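Long-range contacts in alcohol dehydrogenase (Thermus thermophilus, PDB 2EIH), which probably acts as a zinc-containing, NAD-dependent oxidoreductase that interconverts alcohols and carbonyl compounds: residues P23-K28 with Y124-E129; E29-L34 with V69-P74; T150-W155 with F298-F303; W155-D160 with L287-A292. All blocks are in the same frame, centred on the assembly; numbering follows the deposited sequence.

How the contacts relate
The four contacts form two nested pairs, one in each half of the chain. From the N terminus, contact 1 opens at 23-28 and closes at 124-129, laying the loop before strand 29-38 along strand 124-128. Contact 2, joining 29-34 to 69-74, is nested within that loop and pairs strands 29-38 and 64-72; the two contacts touch, their centres about 6 Å apart. Contact 3 opens only after contact 1 has closed and ties helix 148-161 to helix 297-306. Contact 4 nests inside it, shares Trp155, and joins the same helix to the loop leaving strand 285-288. No pair of contacts crosses along the chain.

Contact 1 of 4, residues P23-K28 with Y124-E129; sequences PEPGPK and YVVLPE
The carboxylate of Glu129 lies beside the aliphatic chain of Lys28, with Glu129 OE1 alongside the methylenes and 3.8 Å from Lys28 CG. At the other end of the contact the puckered ring of Pro23 meets the isopropyl group of Val126, Pro23 CB lying 3.6 Å from Val126 CG2 with CG of the ring nearly as close. Both meetings belong to the GroES-like domain of the medium-chain dehydrogenases: the loop leading into strand 29-38 runs alongside strand 124-128, the two segments pointing within 10° of one another.

Val126 is the hub. Its CG1 lies anti to the backbone N (chi1 163°), which sends the two methyl groups to different parts of the loop: CG2 takes Pro23, whereas Val126 CG1 packs 3.8 Å from Pro25 CA. The two methyls thus follow the proline-rich backbone. The side chain also touches Glu29 and Arg31, so it lies against both the loop and the strand that follows.

Between Lys28 and Glu129 the attraction is at most a long-range one, since Lys28 NZ stays 5.3 Å from Glu129 OE1. Glu129 also packs on Arg95 of a second subunit, and Pro27 meets its own counterpart there. The site flanks the four-cysteine zinc lobe; the side chain of Pro128 is about 12 Å from the metal.

The one hydrogen bond between the segments runs from Glu129 N to Lys28 O, 3.1 Å long and nearly straight at 170°.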
loop_
_atom_site.group_PDB
_atom_site.type_symbol
_atom_site.label_atom_id
_atom_site.label_comp_id
_atom_site.label_asym_id
_atom_site.label_seq_id
_atom_site.Cartn_x
_atom_site.Cartn_y
_atom_site.Cartn_z
ATOM N N PRO A 23 1.881 -31.721 31.038
ATOM C CA PRO A 23 1.322 -30.384 31.263
ATOM C C PRO A 23 -0.204 -30.370 31.232
ATOM O O PRO A 23 -0.835 -31.190 30.564
ATOM C CB PRO A 23 1.944 -29.555 30.139
ATOM C CG PRO A 23 2.160 -30.573 29.049
ATOM C CD PRO A 23 2.694 -31.752 29.809
ATOM N N GLU A 24 -0.793 -29.436 31.967
ATOM C CA GLU A 24 -2.239 -29.337 32.022
ATOM C C GLU A 24 -2.734 -28.051 31.358
ATOM O O GLU A 24 -2.259 -26.950 31.656
ATOM C CB GLU A 24 -2.703 -29.405 33.481
ATOM C CG GLU A 24 -3.934 -30.273 33.697
ATOM C CD GLU A 24 -3.741 -31.693 33.187
ATOM O OE1 GLU A 24 -2.726 -32.324 33.544
ATOM O OE2 GLU A 24 -4.612 -32.189 32.447
ATOM N N PRO A 25 -3.699 -28.182 30.439
ATOM C CA PRO A 25 -4.250 -27.027 29.733
ATOM C C PRO A 25 -5.067 -26.066 30.591
ATOM O O PRO A 25 -5.974 -26.475 31.318
ATOM C CB PRO A 25 -5.075 -27.672 28.627
ATOM C CG PRO A 25 -5.582 -28.906 29.283
ATOM C CD PRO A 25 -4.345 -29.427 29.988
ATOM N N GLY A 26 -4.733 -24.783 30.481
ATOM C CA GLY A 26 -5.442 -23.763 31.223
ATOM C C GLY A 26 -6.868 -23.584 30.731
ATOM O O GLY A 26 -7.441 -24.487 30.121
ATOM N N PRO A 27 -7.470 -22.410 30.978
ATOM C CA PRO A 27 -8.843 -22.124 30.557
ATOM C C PRO A 27 -9.046 -22.140 29.045
ATOM O O PRO A 27 -9.889 -22.883 28.531
ATOM C CB PRO A 27 -9.105 -20.751 31.168
ATOM C CG PRO A 27 -7.752 -20.114 31.128
ATOM C CD PRO A 27 -6.864 -21.229 31.619
ATOM N N LYS A 28 -8.279 -21.316 28.338
ATOM C CA LYS A 28 -8.384 -21.238 26.890
ATOM C C LYS A 28 -7.204 -21.941 26.245
ATOM O O LYS A 28 -6.732 -21.542 25.186
ATOM C CB LYS A 28 -8.426 -19.779 26.435
ATOM C CG LYS A 28 -9.809 -19.148 26.506
ATOM C CD LYS A 28 -9.771 -17.703 26.045
ATOM C CE LYS A 28 -11.169 -17.165 25.797
ATOM N NZ LYS A 28 -12.041 -17.279 26.999
ATOM N N TYR A 124 3.725 -34.522 24.498
ATOM C CA TYR A 124 2.616 -33.610 24.736
ATOM C C TYR A 124 3.088 -32.179 24.891
ATOM O O TYR A 124 4.204 -31.922 25.332
ATOM C CB TYR A 124 1.840 -33.995 26.002
ATOM C CG TYR A 124 1.273 -35.383 25.980
ATOM C CD1 TYR A 124 2.043 -36.483 26.371
ATOM C CD2 TYR A 124 -0.039 -35.606 25.554
ATOM C CE1 TYR A 124 1.515 -37.773 26.326
ATOM C CE2 TYR A 124 -0.564 -36.892 25.507
ATOM C CZ TYR A 124 0.218 -37.967 25.898
ATOM O OH TYR A 124 -0.309 -39.239 25.857
ATOM N N VAL A 125 2.228 -31.242 24.531
ATOM C CA VAL A 125 2.580 -29.853 24.664
ATOM C C VAL A 125 1.272 -29.103 24.847
ATOM O O VAL A 125 0.242 -29.476 24.292
ATOM C CB VAL A 125 3.376 -29.356 23.410
ATOM C CG1 VAL A 125 2.466 -29.299 22.195
ATOM C CG2 VAL A 125 4.011 -27.996 23.695
ATOM N N VAL A 126 1.314 -28.060 25.658
ATOM C CA VAL A 126 0.133 -27.275 25.926
ATOM C C VAL A 126 0.340 -25.872 25.427
ATOM O O VAL A 126 1.322 -25.224 25.789
ATOM C CB VAL A 126 -0.148 -27.204 27.433
ATOM C CG1 VAL A 126 -1.117 -26.073 27.728
ATOM C CG2 VAL A 126 -0.703 -28.522 27.922
ATOM N N LEU A 127 -0.572 -25.400 24.583
ATOM C CA LEU A 127 -0.477 -24.032 24.074
ATOM C C LEU A 127 -1.861 -23.402 23.940
ATOM O O LEU A 127 -2.877 -24.092 24.049
ATOM C CB LEU A 127 0.277 -23.984 22.735
ATOM C CG LEU A 127 -0.021 -24.895 21.553
ATOM C CD1 LEU A 127 0.514 -24.259 20.289
ATOM C CD2 LEU A 127 0.609 -26.255 21.774
ATOM N N PRO A 128 -1.923 -22.078 23.735
ATOM C CA PRO A 128 -3.224 -21.411 23.597
ATOM C C PRO A 128 -3.994 -21.837 22.342
ATOM O O PRO A 128 -3.399 -22.103 21.304
ATOM C CB PRO A 128 -2.855 -19.926 23.596
ATOM C CG PRO A 128 -1.464 -19.910 23.046
ATOM C CD PRO A 128 -0.818 -21.103 23.712
ATOM N N GLU A 129 -5.319 -21.903 22.439
ATOM C CA GLU A 129 -6.145 -22.307 21.297
ATOM C C GLU A 129 -5.889 -21.467 20.051
ATOM O O GLU A 129 -6.236 -21.872 18.946
ATOM C CB GLU A 129 -7.645 -22.248 21.652
ATOM C CG GLU A 129 -8.151 -20.858 22.062
ATOM C CD GLU A 129 -9.666 -20.804 22.259
ATOM O OE1 GLU A 129 -10.157 -19.773 22.773
ATOM O OE2 GLU A 129 -10.366 -21.778 21.887
#

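Contact 2 of 4, residues E29-L34 with V69-P74; sequences EVRVRL and VDAVGP
Arg31 reaches alongside Asp70 and grips it side-on, NE and NH2 both donating to a single oxygen: Asp70 OD2 lies 2.8 Å from Arg31 NH2 and as far from NE. That oxygen sits in the guanidinium plane, but the carboxylate is turned 43° against it, so the salt bridge is not the flat, two-oxygen kind. Ala71 CB covers one guanidinium face, 3.7 Å from Arg31 NH2. The third nitrogen, NH1, is taken by Glu24 and by Pro23 O, which together hold the group's rotation.

The backbone explains why two residues converge on one arginine. This antiparallel pairing contains a classic beta bulge: Arg31 O accepts from Asp70 N at 2.9 Å, and more weakly from Ala71 N. Arg31 N in turn donates to Ala71 O over 2.8 Å, and Gly73 N closes the end of the pairing on Glu29 O.

Towards the sheet's other face, Val30 CG2 packs 3.5 Å from Val72 CG1 and also meets Val69, while Leu132 backs Val30. Further out, a water accepts from Arg33 NE at 2.7 Å and donates weakly to Asp70 OD1.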
loop_
_atom_site.group_PDB
_atom_site.type_symbol
_atom_site.label_atom_id
_atom_site.label_comp_id
_atom_site.label_asym_id
_atom_site.label_seq_id
_atom_site.Cartn_x
_atom_site.Cartn_y
_atom_site.Cartn_z
ATOM N N GLU A 29 -6.734 -23.003 26.886
ATOM C CA GLU A 29 -5.606 -23.748 26.366
ATOM C C GLU A 29 -5.976 -25.165 25.980
ATOM O O GLU A 29 -7.025 -25.673 26.365
ATOM C CB GLU A 29 -4.485 -23.768 27.398
ATOM C CG GLU A 29 -3.774 -22.457 27.531
ATOM C CD GLU A 29 -2.709 -22.502 28.589
ATOM O OE1 GLU A 29 -1.855 -21.588 28.609
ATOM O OE2 GLU A 29 -2.735 -23.454 29.401
ATOM N N VAL A 30 -5.096 -25.796 25.211
ATOM C CA VAL A 30 -5.311 -27.159 24.760
ATOM C C VAL A 30 -3.999 -27.936 24.768
ATOM O O VAL A 30 -2.944 -27.382 24.483
ATOM C CB VAL A 30 -5.965 -27.167 23.340
ATOM C CG1 VAL A 30 -5.191 -26.244 22.419
ATOM C CG2 VAL A 30 -6.016 -28.582 22.789
ATOM N N ARG A 31 -4.076 -29.212 25.136
ATOM C CA ARG A 31 -2.901 -30.071 25.170
ATOM C C ARG A 31 -2.919 -30.929 23.923
ATOM O O ARG A 31 -3.907 -31.600 23.627
ATOM C CB ARG A 31 -2.902 -30.975 26.406
ATOM C CG ARG A 31 -1.740 -31.974 26.453
ATOM C CD ARG A 31 -1.669 -32.689 27.789
ATOM N NE ARG A 31 -2.717 -33.686 27.961
ATOM C CZ ARG A 31 -3.380 -33.873 29.097
ATOM N NH1 ARG A 31 -3.108 -33.125 30.157
ATOM N NH2 ARG A 31 -4.310 -34.812 29.177
ATOM N N VAL A 32 -1.817 -30.912 23.194
ATOM C CA VAL A 32 -1.729 -31.684 21.974
ATOM C C VAL A 32 -0.835 -32.901 22.163
ATOM O O VAL A 32 0.219 -32.816 22.788
ATOM C CB VAL A 32 -1.163 -30.807 20.839
ATOM C CG1 VAL A 32 -0.993 -31.628 19.578
ATOM C CG2 VAL A 32 -2.090 -29.627 20.595
ATOM N N ARG A 33 -1.268 -34.045 21.646
ATOM C CA ARG A 33 -0.444 -35.237 21.714
ATOM C C ARG A 33 0.308 -35.165 20.387
ATOM O O ARG A 33 -0.291 -35.313 19.316
ATOM C CB ARG A 33 -1.315 -36.479 21.776
ATOM C CG ARG A 33 -0.566 -37.747 22.117
ATOM C CD ARG A 33 -1.546 -38.860 22.415
ATOM N NE ARG A 33 -2.255 -39.316 21.218
ATOM C CZ ARG A 33 -1.685 -40.046 20.262
ATOM N NH1 ARG A 33 -0.402 -40.398 20.371
ATOM N NH2 ARG A 33 -2.385 -40.434 19.207
ATOM N N LEU A 34 1.611 -34.901 20.466
ATOM C CA LEU A 34 2.465 -34.756 19.283
ATOM C C LEU A 34 2.759 -36.044 18.509
ATOM O O LEU A 34 2.845 -37.127 19.080
ATOM C CB LEU A 34 3.784 -34.096 19.694
ATOM C CG LEU A 34 3.637 -32.651 20.185
ATOM C CD1 LEU A 34 4.813 -32.243 21.051
ATOM C CD2 LEU A 34 3.493 -31.732 18.989
ATOM N N VAL A 69 -5.375 -33.589 19.001
ATOM C CA VAL A 69 -5.850 -32.965 20.236
ATOM C C VAL A 69 -6.027 -34.032 21.311
ATOM O O VAL A 69 -6.714 -35.034 21.093
ATOM C CB VAL A 69 -7.210 -32.267 20.055
ATOM C CG1 VAL A 69 -7.702 -31.757 21.407
ATOM C CG2 VAL A 69 -7.089 -31.124 19.064
ATOM N N ASP A 70 -5.412 -33.822 22.471
ATOM C CA ASP A 70 -5.526 -34.789 23.555
ATOM C C ASP A 70 -6.606 -34.370 24.535
ATOM O O ASP A 70 -7.530 -35.127 24.819
ATOM C CB ASP A 70 -4.207 -34.925 24.306
ATOM C CG ASP A 70 -4.257 -36.009 25.360
ATOM O OD1 ASP A 70 -4.397 -37.199 24.994
ATOM O OD2 ASP A 70 -4.163 -35.668 26.557
ATOM N N ALA A 71 -6.484 -33.158 25.048
ATOM C CA ALA A 71 -7.444 -32.644 26.003
ATOM C C ALA A 71 -7.491 -31.138 25.846
ATOM O O ALA A 71 -6.516 -30.525 25.406
ATOM C CB ALA A 71 -7.027 -33.018 27.423
ATOM N N VAL A 72 -8.620 -30.540 26.201
ATOM C CA VAL A 72 -8.763 -29.098 26.087
ATOM C C VAL A 72 -9.193 -28.497 27.408
ATOM O O VAL A 72 -9.897 -29.136 28.187
ATOM C CB VAL A 72 -9.803 -28.720 25.020
ATOM C CG1 VAL A 72 -9.355 -29.222 23.650
ATOM C CG2 VAL A 72 -11.153 -29.309 25.378
ATOM N N GLY A 73 -8.763 -27.264 27.653
ATOM C CA GLY A 73 -9.113 -26.581 28.883
ATOM C C GLY A 73 -10.613 -26.494 29.091
ATOM O O GLY A 73 -11.384 -26.934 28.240
ATOM N N PRO A 74 -11.062 -25.914 30.209
ATOM C CA PRO A 74 -12.495 -25.797 30.485
ATOM C C PRO A 74 -13.262 -24.982 29.446
ATOM O O PRO A 74 -14.141 -25.506 28.759
ATOM C CB PRO A 74 -12.524 -25.162 31.871
ATOM C CG PRO A 74 -11.313 -24.290 31.852
ATOM C CD PRO A 74 -10.272 -25.188 31.216
HETATM O O HOH W 1 -4.752 -38.883 22.045
#

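Contact 3 of 4, residues T150-W155 with F298-F303; sequences TFLTAW and FPILRF
Ile300 lies across helix 148-161 and overlaps three of its residues at once. Here two helices flanking the Rossmann strands in the chain pack at a steep angle, 112° between the short segments with a closest axial approach of 10.4 Å. One comes before the first strand of the six-stranded parallel sheet and the other after its last, so chain parts nearly 150 residues apart meet in a buried apolar seam.

Each carbon of the isoleucine side chain beyond CB has its own neighbour. With chi1 -70° CG1 stands anti to the carbonyl carbon, which leaves CG2 anti to the backbone N and 3.8 Å from Phe151 CB. At the tip, Ile300 CD1 comes to 3.6 Å from Phe151 O, a carbonyl already engaged by Trp155 N in the helix, and also meets Leu152 CD2. Ile300 CG1 lies 3.6 Å from Trp155 CE3.

The indole swings out towards helix 297-306 because its CG is anti to the backbone N (chi1 -178°). Its benzo end slides past Ile300 and reaches Pro299, whose CB is 4.1 Å from Trp155 CH2. A third subunit approaches from outside, Arg165 packing on Trp155 and Gly167 on Phe303, while Arg302 forms a salt bridge to Glu97 of the second subunit. Trp155 and Phe303 cross at about a right angle, and Phe303 CE1 meets the indole edge near its plane, 3.7 Å from Trp155 CH2.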
loop_
_atom_site.group_PDB
_atom_site.type_symbol
_atom_site.label_atom_id
_atom_site.label_comp_id
_atom_site.label_asym_id
_atom_site.label_seq_id
_atom_site.Cartn_x
_atom_site.Cartn_y
_atom_site.Cartn_z
ATOM N N THR A 150 8.936 -22.495 8.632
ATOM C CA THR A 150 9.518 -22.024 7.375
ATOM C C THR A 150 8.526 -21.386 6.424
ATOM O O THR A 150 8.837 -20.374 5.807
ATOM C CB THR A 150 10.285 -23.138 6.603
ATOM O OG1 THR A 150 9.490 -24.328 6.533
ATOM C CG2 THR A 150 11.619 -23.435 7.262
ATOM N N PHE A 151 7.337 -21.959 6.281
ATOM C CA PHE A 151 6.390 -21.326 5.376
ATOM C C PHE A 151 5.992 -19.918 5.814
ATOM O O PHE A 151 5.842 -19.033 4.978
ATOM C CB PHE A 151 5.170 -22.214 5.132
ATOM C CG PHE A 151 5.413 -23.238 4.074
ATOM C CD1 PHE A 151 6.059 -24.421 4.382
ATOM C CD2 PHE A 151 5.138 -22.950 2.741
ATOM C CE1 PHE A 151 6.449 -25.305 3.378
ATOM C CE2 PHE A 151 5.520 -23.820 1.725
ATOM C CZ PHE A 151 6.183 -25.005 2.056
ATOM N N LEU A 152 5.856 -19.689 7.114
ATOM C CA LEU A 152 5.499 -18.357 7.581
ATOM C C LEU A 152 6.608 -17.353 7.327
ATOM O O LEU A 152 6.346 -16.216 6.955
ATOM C CB LEU A 152 5.172 -18.386 9.073
ATOM C CG LEU A 152 3.833 -19.039 9.402
ATOM C CD1 LEU A 152 3.817 -19.481 10.855
ATOM C CD2 LEU A 152 2.710 -18.049 9.124
ATOM N N THR A 153 7.848 -17.780 7.532
ATOM C CA THR A 153 8.993 -16.912 7.337
ATOM C C THR A 153 9.172 -16.590 5.859
ATOM O O THR A 153 9.434 -15.449 5.495
ATOM C CB THR A 153 10.269 -17.573 7.881
ATOM O OG1 THR A 153 10.122 -17.785 9.287
ATOM C CG2 THR A 153 11.485 -16.704 7.618
ATOM N N ALA A 154 9.021 -17.600 5.012
ATOM C CA ALA A 154 9.160 -17.415 3.578
ATOM C C ALA A 154 8.032 -16.535 3.043
ATOM O O ALA A 154 8.221 -15.768 2.099
ATOM C CB ALA A 154 9.136 -18.766 2.875
ATOM N N TRP A 155 6.858 -16.649 3.647
ATOM C CA TRP A 155 5.710 -15.883 3.191
ATOM C C TRP A 155 5.848 -14.388 3.464
ATOM O O TRP A 155 5.551 -13.569 2.594
ATOM C CB TRP A 155 4.436 -16.437 3.827
ATOM C CG TRP A 155 3.195 -15.730 3.378
ATOM C CD1 TRP A 155 2.786 -14.480 3.737
ATOM C CD2 TRP A 155 2.186 -16.248 2.503
ATOM N NE1 TRP A 155 1.580 -14.195 3.154
ATOM C CE2 TRP A 155 1.183 -15.266 2.395
ATOM C CE3 TRP A 155 2.020 -17.459 1.817
ATOM C CZ2 TRP A 155 0.034 -15.441 1.611
ATOM C CZ3 TRP A 155 0.886 -17.640 1.042
ATOM C CH2 TRP A 155 -0.103 -16.635 0.952
ATOM N N PHE A 298 -3.121 -19.530 7.831
ATOM C CA PHE A 298 -4.387 -19.995 7.253
ATOM C C PHE A 298 -4.318 -20.122 5.731
ATOM O O PHE A 298 -4.636 -21.175 5.175
ATOM C CB PHE A 298 -5.527 -19.069 7.681
ATOM C CG PHE A 298 -5.742 -19.049 9.168
ATOM C CD1 PHE A 298 -4.914 -18.285 9.995
ATOM C CD2 PHE A 298 -6.736 -19.833 9.751
ATOM C CE1 PHE A 298 -5.070 -18.304 11.389
ATOM C CE2 PHE A 298 -6.900 -19.858 11.139
ATOM C CZ PHE A 298 -6.060 -19.088 11.963
ATOM N N PRO A 299 -3.917 -19.050 5.029
ATOM C CA PRO A 299 -3.842 -19.204 3.574
ATOM C C PRO A 299 -2.817 -20.287 3.187
ATOM O O PRO A 299 -3.043 -21.067 2.264
ATOM C CB PRO A 299 -3.426 -17.811 3.094
ATOM C CG PRO A 299 -2.667 -17.259 4.243
ATOM C CD PRO A 299 -3.516 -17.689 5.427
ATOM N N ILE A 300 -1.696 -20.333 3.901
ATOM C CA ILE A 300 -0.654 -21.317 3.622
ATOM C C ILE A 300 -1.199 -22.744 3.617
ATOM O O ILE A 300 -1.073 -23.444 2.619
ATOM C CB ILE A 300 0.498 -21.190 4.639
ATOM C CG1 ILE A 300 1.252 -19.886 4.392
ATOM C CG2 ILE A 300 1.446 -22.372 4.528
ATOM C CD1 ILE A 300 2.356 -19.578 5.434
ATOM N N LEU A 301 -1.822 -23.156 4.718
ATOM C CA LEU A 301 -2.384 -24.497 4.840
ATOM C C LEU A 301 -3.445 -24.774 3.769
ATOM O O LEU A 301 -3.589 -25.897 3.291
ATOM C CB LEU A 301 -2.931 -24.698 6.269
ATOM C CG LEU A 301 -1.874 -24.673 7.408
ATOM C CD1 LEU A 301 -2.526 -24.628 8.786
ATOM C CD2 LEU A 301 -0.994 -25.903 7.296
ATOM N N ARG A 302 -4.172 -23.738 3.380
ATOM C CA ARG A 302 -5.190 -23.852 2.332
ATOM C C ARG A 302 -4.496 -24.233 1.014
ATOM O O ARG A 302 -4.905 -25.169 0.352
ATOM C CB ARG A 302 -5.930 -22.509 2.182
ATOM C CG ARG A 302 -7.453 -22.612 2.116
ATOM C CD ARG A 302 -8.119 -21.518 2.947
ATOM N NE ARG A 302 -7.610 -20.183 2.623
ATOM C CZ ARG A 302 -7.487 -19.207 3.522
ATOM N NH1 ARG A 302 -7.832 -19.428 4.783
ATOM N NH2 ARG A 302 -7.036 -18.007 3.173
ATOM N N PHE A 303 -3.449 -23.497 0.646
ATOM C CA PHE A 303 -2.691 -23.788 -0.574
ATOM C C PHE A 303 -2.051 -25.176 -0.487
ATOM O O PHE A 303 -1.895 -25.863 -1.503
ATOM C CB PHE A 303 -1.592 -22.736 -0.821
ATOM C CG PHE A 303 -2.120 -21.384 -1.220
ATOM C CD1 PHE A 303 -1.892 -20.267 -0.417
ATOM C CD2 PHE A 303 -2.894 -21.237 -2.372
ATOM C CE1 PHE A 303 -2.435 -19.021 -0.752
ATOM C CE2 PHE A 303 -3.442 -19.990 -2.715
ATOM C CZ PHE A 303 -3.214 -18.889 -1.908
#

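Contact 4 of 4, residues W155-D160 with L287-A292; sequences WQMVVD and LGSTMA
Apolar contacts come first: Gln156 CB lies 3.7 Å from Ala292 CB. The methylene Met157 CG rests 3.7 Å from Ser289 CB. Together these place one flank of the helix against the chain that leaves strand 285-288. Met157 CG also approaches the hydroxyl, at 3.5 Å from Ser289 OG.

Polar groups gather around the same glutamine. With CG anti to the backbone N (chi1 -175°) and an extended chain beyond, Gln156 carries its amide in between Ser289 and Met291; the carbon Gln156 CD is 3.7 Å from Ser289 OG and 3.4 Å from Met291 O. Met291 O is also 3.4 Å from Gln156 CB, so it lies close along the side chain from CB to CD. The bond to Met291 CB leads away from the helix while the carbonyl faces Gln156.

In fold terms, the last strand of this chain's Rossmann sheet runs out here into a loop that passes along helix 148-161, which widens into a pi-type turn at 156-160. The sheet does not stop at this chain: Leu287 pairs antiparallel with a strand of a fourth subunit, and Gln283 of that subunit packs on Gln156.

Further polar partners lie outside the two segments: Asp160 forms a salt bridge with Arg296, and Thr290 O accepts from Asn105 ND2, in the neighbourhood of the zinc-binding lobe; the side chain of Met291 is about 11 Å from that of Cys107.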
loop_
_atom_site.group_PDB
_atom_site.type_symbol
_atom_site.label_atom_id
_atom_site.label_comp_id
_atom_site.label_asym_id
_atom_site.label_seq_id
_atom_site.Cartn_x
_atom_site.Cartn_y
_atom_site.Cartn_z
ATOM N N TRP A 155 6.858 -16.649 3.647
ATOM C CA TRP A 155 5.710 -15.883 3.191
ATOM C C TRP A 155 5.848 -14.388 3.464
ATOM O O TRP A 155 5.551 -13.569 2.594
ATOM C CB TRP A 155 4.436 -16.437 3.827
ATOM C CG TRP A 155 3.195 -15.730 3.378
ATOM C CD1 TRP A 155 2.786 -14.480 3.737
ATOM C CD2 TRP A 155 2.186 -16.248 2.503
ATOM N NE1 TRP A 155 1.580 -14.195 3.154
ATOM C CE2 TRP A 155 1.183 -15.266 2.395
ATOM C CE3 TRP A 155 2.020 -17.459 1.817
ATOM C CZ2 TRP A 155 0.034 -15.441 1.611
ATOM C CZ3 TRP A 155 0.886 -17.640 1.042
ATOM C CH2 TRP A 155 -0.103 -16.635 0.952
ATOM N N GLN A 156 6.298 -14.031 4.665
ATOM C CA GLN A 156 6.474 -12.623 4.989
ATOM C C GLN A 156 7.521 -12.019 4.069
ATOM O O GLN A 156 7.361 -10.893 3.613
ATOM C CB GLN A 156 6.903 -12.417 6.448
ATOM C CG GLN A 156 6.970 -10.935 6.836
ATOM C CD GLN A 156 7.110 -10.684 8.329
ATOM O OE1 GLN A 156 8.210 -10.450 8.824
ATOM N NE2 GLN A 156 5.993 -10.744 9.055
ATOM N N MET A 157 8.582 -12.769 3.789
ATOM C CA MET A 157 9.640 -12.276 2.918
ATOM C C MET A 157 9.157 -12.077 1.477
ATOM O O MET A 157 9.338 -11.004 0.900
ATOM C CB MET A 157 10.842 -13.228 2.937
ATOM C CG MET A 157 11.549 -13.309 4.281
ATOM S SD MET A 157 13.038 -14.363 4.203
ATOM C CE MET A 157 12.288 -15.906 4.186
ATOM N N VAL A 158 8.521 -13.101 0.912
ATOM C CA VAL A 158 8.016 -13.065 -0.463
ATOM C C VAL A 158 6.801 -12.150 -0.657
ATOM O O VAL A 158 6.832 -11.216 -1.455
ATOM C CB VAL A 158 7.656 -14.509 -0.926
ATOM C CG1 VAL A 158 7.056 -14.498 -2.328
ATOM C CG2 VAL A 158 8.910 -15.378 -0.896
ATOM N N VAL A 159 5.740 -12.422 0.090
ATOM C CA VAL A 159 4.508 -11.654 -0.015
ATOM C C VAL A 159 4.538 -10.230 0.586
ATOM O O VAL A 159 4.373 -9.252 -0.139
ATOM C CB VAL A 159 3.343 -12.476 0.587
ATOM C CG1 VAL A 159 2.027 -11.751 0.410
ATOM C CG2 VAL A 159 3.288 -13.838 -0.087
ATOM N N ASP A 160 4.755 -10.110 1.894
ATOM C CA ASP A 160 4.779 -8.800 2.551
ATOM C C ASP A 160 6.040 -7.952 2.298
ATOM O O ASP A 160 5.946 -6.816 1.849
ATOM C CB ASP A 160 4.548 -8.977 4.062
ATOM C CG ASP A 160 3.264 -9.756 4.374
ATOM O OD1 ASP A 160 2.187 -9.366 3.862
ATOM O OD2 ASP A 160 3.321 -10.745 5.139
ATOM N N LEU A 287 15.759 -5.842 3.521
ATOM C CA LEU A 287 14.722 -5.992 4.519
ATOM C C LEU A 287 14.917 -7.198 5.429
ATOM O O LEU A 287 15.021 -8.331 4.959
ATOM C CB LEU A 287 13.382 -6.113 3.796
ATOM C CG LEU A 287 13.173 -5.131 2.630
ATOM C CD1 LEU A 287 12.138 -5.660 1.657
ATOM C CD2 LEU A 287 12.764 -3.782 3.175
ATOM N N GLY A 288 14.961 -6.963 6.735
ATOM C CA GLY A 288 15.116 -8.071 7.664
ATOM C C GLY A 288 13.740 -8.644 7.967
ATOM O O GLY A 288 12.768 -7.896 8.068
ATOM N N SER A 289 13.643 -9.959 8.114
ATOM C CA SER A 289 12.367 -10.579 8.390
ATOM C C SER A 289 12.473 -11.806 9.281
ATOM O O SER A 289 13.234 -12.728 9.005
ATOM C CB SER A 289 11.674 -10.960 7.081
ATOM O OG SER A 289 10.525 -11.782 7.316
ATOM N N THR A 290 11.706 -11.807 10.359
ATOM C CA THR A 290 11.702 -12.938 11.269
ATOM C C THR A 290 10.267 -13.379 11.424
ATOM O O THR A 290 9.405 -12.583 11.778
ATOM C CB THR A 290 12.291 -12.563 12.649
ATOM O OG1 THR A 290 13.680 -12.222 12.511
ATOM C CG2 THR A 290 12.175 -13.739 13.611
ATOM N N MET A 291 10.012 -14.647 11.131
ATOM C CA MET A 291 8.663 -15.200 11.238
ATOM C C MET A 291 7.626 -14.410 10.418
ATOM O O MET A 291 7.947 -13.832 9.378
ATOM C CB MET A 291 8.245 -15.253 12.713
ATOM C CG MET A 291 8.892 -16.393 13.520
ATOM S SD MET A 291 8.292 -18.068 13.115
ATOM C CE MET A 291 6.832 -18.222 14.160
ATOM N N ALA A 292 6.381 -14.403 10.883
ATOM C CA ALA A 292 5.307 -13.702 10.198
ATOM C C ALA A 292 4.107 -13.654 11.124
ATOM O O ALA A 292 4.150 -14.178 12.237
ATOM C CB ALA A 292 4.936 -14.427 8.912
#